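Local coordinates for protein arylmalonate decarboxylase (Bordetella bronchiseptica, PDB 3DTV) that catalyses the decarboxylation of 2-aryl-2-methylmalonates to 2-arylpropionates, releasing carbon dioxide, at residues P7-I12 with P29-I34. Sequence-based numbering, arbitrary orientation.
Sequences PTIGMI and PDLPFI
Ile-9 lies beside Phe-33, and Gly-10 beside Ile-34, where two strands begin to run parallel, and three backbone hydrogen bonds alternate in direction between them. Ile-9 N donates to Pro-32 O at 2.9 Å, Ile-34 N returns a bond to Ile-9 O at 2.9 Å, and Met-11 N reaches Ile-34 O at 2.8 Å. Ile-9 thus uses both its N-H and its carbonyl toward 29-34. Proline suits position 32, where the backbone supplies a carbonyl and needs no N-H. Three CA-H···O contacts supplement the ladder, among them Gly-10 CA to Ile-34 O at 3.3 Å; Gly-10, with no side chain, adds only backbone here.

Side-chain packing falls on the two faces of the sheet and, ahead of them, in the loops. Ile-9 and Phe-33 meet at their roots: CB to CB is 4.2 Å. The ring of Phe-33 then swings away from Ile-9, its CG placed between backbone N and carbonyl carbon (chi1 64°), and turns an edge to Leu-31 O. On the face of Ile-34, with OG1 anti to the carbonyl carbon (chi1 -65°), the methyl of Thr-8 falls anti to the backbone N, and its CG2 lies 3.8 Å from Ile-34 CD1. In the loops, Thr-8 OG1 makes van der Waals contact with Pro-32 CB, and Leu-31 brings CD1 to 3.7 Å from Pro-7 CD. Apolar Leu-31 and Ile-9 suit their burial beneath helix 211-223.

The pairing belongs to a right-handed beta-alpha-beta unit: helix 20-25 connects the inner strand 9-13 to strand 33-37, outermost in this chain, while strand 69-72 flanks 9-13 across from it. Helix 211-223 also packs on Pro-7 and Met-11, helix 20-25 meets Phe-33, and helix 48-64 covers Ile-12 and Ile-34.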
loop_
_atom_site.group_PDB
_atom_site.type_symbol
_atom_site.label_atom_id
_atom_site.label_comp_id
_atom_site.label_asym_id
_atom_site.label_seq_id
_atom_site.Cartn_x
_atom_site.Cartn_y
_atom_site.Cartn_z
ATOM N N PRO D 7 3.145 18.764 -4.024
ATOM C CA PRO D 7 4.124 17.948 -4.766
ATOM C C PRO D 7 3.464 16.999 -5.765
ATOM O O PRO D 7 2.367 16.466 -5.499
ATOM C CB PRO D 7 4.844 17.172 -3.657
ATOM C CG PRO D 7 3.842 17.166 -2.469
ATOM C CD PRO D 7 3.071 18.428 -2.586
ATOM N N THR D 8 4.104 16.780 -6.918
ATOM C CA THR D 8 3.584 15.748 -7.842
ATOM C C THR D 8 3.971 14.358 -7.325
ATOM O O THR D 8 5.132 14.025 -7.282
ATOM C CB THR D 8 4.073 15.952 -9.297
ATOM O OG1 THR D 8 3.528 17.183 -9.823
ATOM C CG2 THR D 8 3.662 14.780 -10.166
ATOM N N ILE D 9 2.985 13.570 -6.908
ATOM C CA ILE D 9 3.218 12.206 -6.416
ATOM C C ILE D 9 3.264 11.180 -7.576
ATOM O O ILE D 9 2.294 11.005 -8.306
ATOM C CB ILE D 9 2.119 11.793 -5.381
ATOM C CG1 ILE D 9 2.045 12.830 -4.248
ATOM C CG2 ILE D 9 2.371 10.352 -4.861
ATOM C CD1 ILE D 9 3.400 13.098 -3.532
ATOM N N GLY D 10 4.400 10.526 -7.752
ATOM C CA GLY D 10 4.580 9.492 -8.766
ATOM C C GLY D 10 4.369 8.095 -8.210
ATOM O O GLY D 10 4.913 7.723 -7.156
ATOM N N MET D 11 3.579 7.292 -8.891
ATOM C CA MET D 11 3.393 5.916 -8.403
ATOM C C MET D 11 3.551 4.903 -9.503
ATOM O O MET D 11 2.995 5.114 -10.584
ATOM C CB MET D 11 1.981 5.772 -7.788
ATOM C CG MET D 11 1.850 6.472 -6.404
ATOM S SD MET D 11 0.209 6.151 -5.691
ATOM C CE MET D 11 0.563 6.479 -3.977
ATOM N N ILE D 12 4.227 3.795 -9.216
ATOM C CA ILE D 12 4.339 2.687 -10.170
ATOM C C ILE D 12 3.359 1.604 -9.717
ATOM O O ILE D 12 3.430 1.141 -8.580
ATOM C CB ILE D 12 5.786 2.094 -10.220
ATOM C CG1 ILE D 12 6.840 3.205 -10.531
ATOM C CG2 ILE D 12 5.893 0.928 -11.243
ATOM C CD1 ILE D 12 8.230 2.737 -10.380
ATOM N N PRO D 29 -6.684 16.829 -1.990
ATOM C CA PRO D 29 -7.372 17.518 -3.092
ATOM C C PRO D 29 -6.479 18.194 -4.134
ATOM O O PRO D 29 -6.709 18.051 -5.348
ATOM C CB PRO D 29 -8.261 18.559 -2.368
ATOM C CG PRO D 29 -8.597 17.901 -1.108
ATOM C CD PRO D 29 -7.359 17.084 -0.703
ATOM N N ASP D 30 -5.501 18.958 -3.700
ATOM C CA ASP D 30 -4.771 19.686 -4.711
ATOM C C ASP D 30 -3.494 18.986 -5.217
ATOM O O ASP D 30 -2.808 19.529 -6.090
ATOM C CB ASP D 30 -4.461 21.095 -4.225
ATOM C CG ASP D 30 -5.720 21.943 -4.072
ATOM O OD1 ASP D 30 -6.679 21.831 -4.896
ATOM O OD2 ASP D 30 -5.726 22.732 -3.108
ATOM N N LEU D 31 -3.162 17.811 -4.682
ATOM C CA LEU D 31 -1.883 17.158 -5.080
ATOM C C LEU D 31 -1.969 16.531 -6.459
ATOM O O LEU D 31 -2.742 15.615 -6.649
ATOM C CB LEU D 31 -1.394 16.148 -4.030
ATOM C CG LEU D 31 -0.287 16.657 -3.076
ATOM C CD1 LEU D 31 -0.627 18.034 -2.599
ATOM C CD2 LEU D 31 -0.097 15.779 -1.881
ATOM N N PRO D 32 -1.167 17.013 -7.421
ATOM C CA PRO D 32 -1.058 16.272 -8.670
ATOM C C PRO D 32 -0.411 14.897 -8.427
ATOM O O PRO D 32 0.418 14.759 -7.534
ATOM C CB PRO D 32 -0.085 17.108 -9.506
ATOM C CG PRO D 32 0.014 18.403 -8.861
ATOM C CD PRO D 32 -0.257 18.179 -7.406
ATOM N N PHE D 33 -0.823 13.893 -9.196
ATOM C CA PHE D 33 -0.208 12.576 -9.128
ATOM C C PHE D 33 -0.161 11.991 -10.530
ATOM O O PHE D 33 -1.018 12.327 -11.361
ATOM C CB PHE D 33 -0.951 11.648 -8.175
ATOM C CG PHE D 33 -2.351 11.343 -8.611
ATOM C CD1 PHE D 33 -2.627 10.164 -9.298
ATOM C CD2 PHE D 33 -3.414 12.237 -8.312
ATOM C CE1 PHE D 33 -3.875 9.894 -9.731
ATOM C CE2 PHE D 33 -4.703 11.938 -8.726
ATOM C CZ PHE D 33 -4.943 10.768 -9.429
ATOM N N ILE D 34 0.844 11.141 -10.785
ATOM C CA ILE D 34 1.036 10.466 -12.069
ATOM C C ILE D 34 1.355 9.008 -11.769
ATOM O O ILE D 34 2.070 8.708 -10.811
ATOM C CB ILE D 34 2.259 11.046 -12.832
ATOM C CG1 ILE D 34 2.061 12.550 -13.116
ATOM C CG2 ILE D 34 2.498 10.271 -14.143
ATOM C CD1 ILE D 34 3.319 13.214 -13.615
#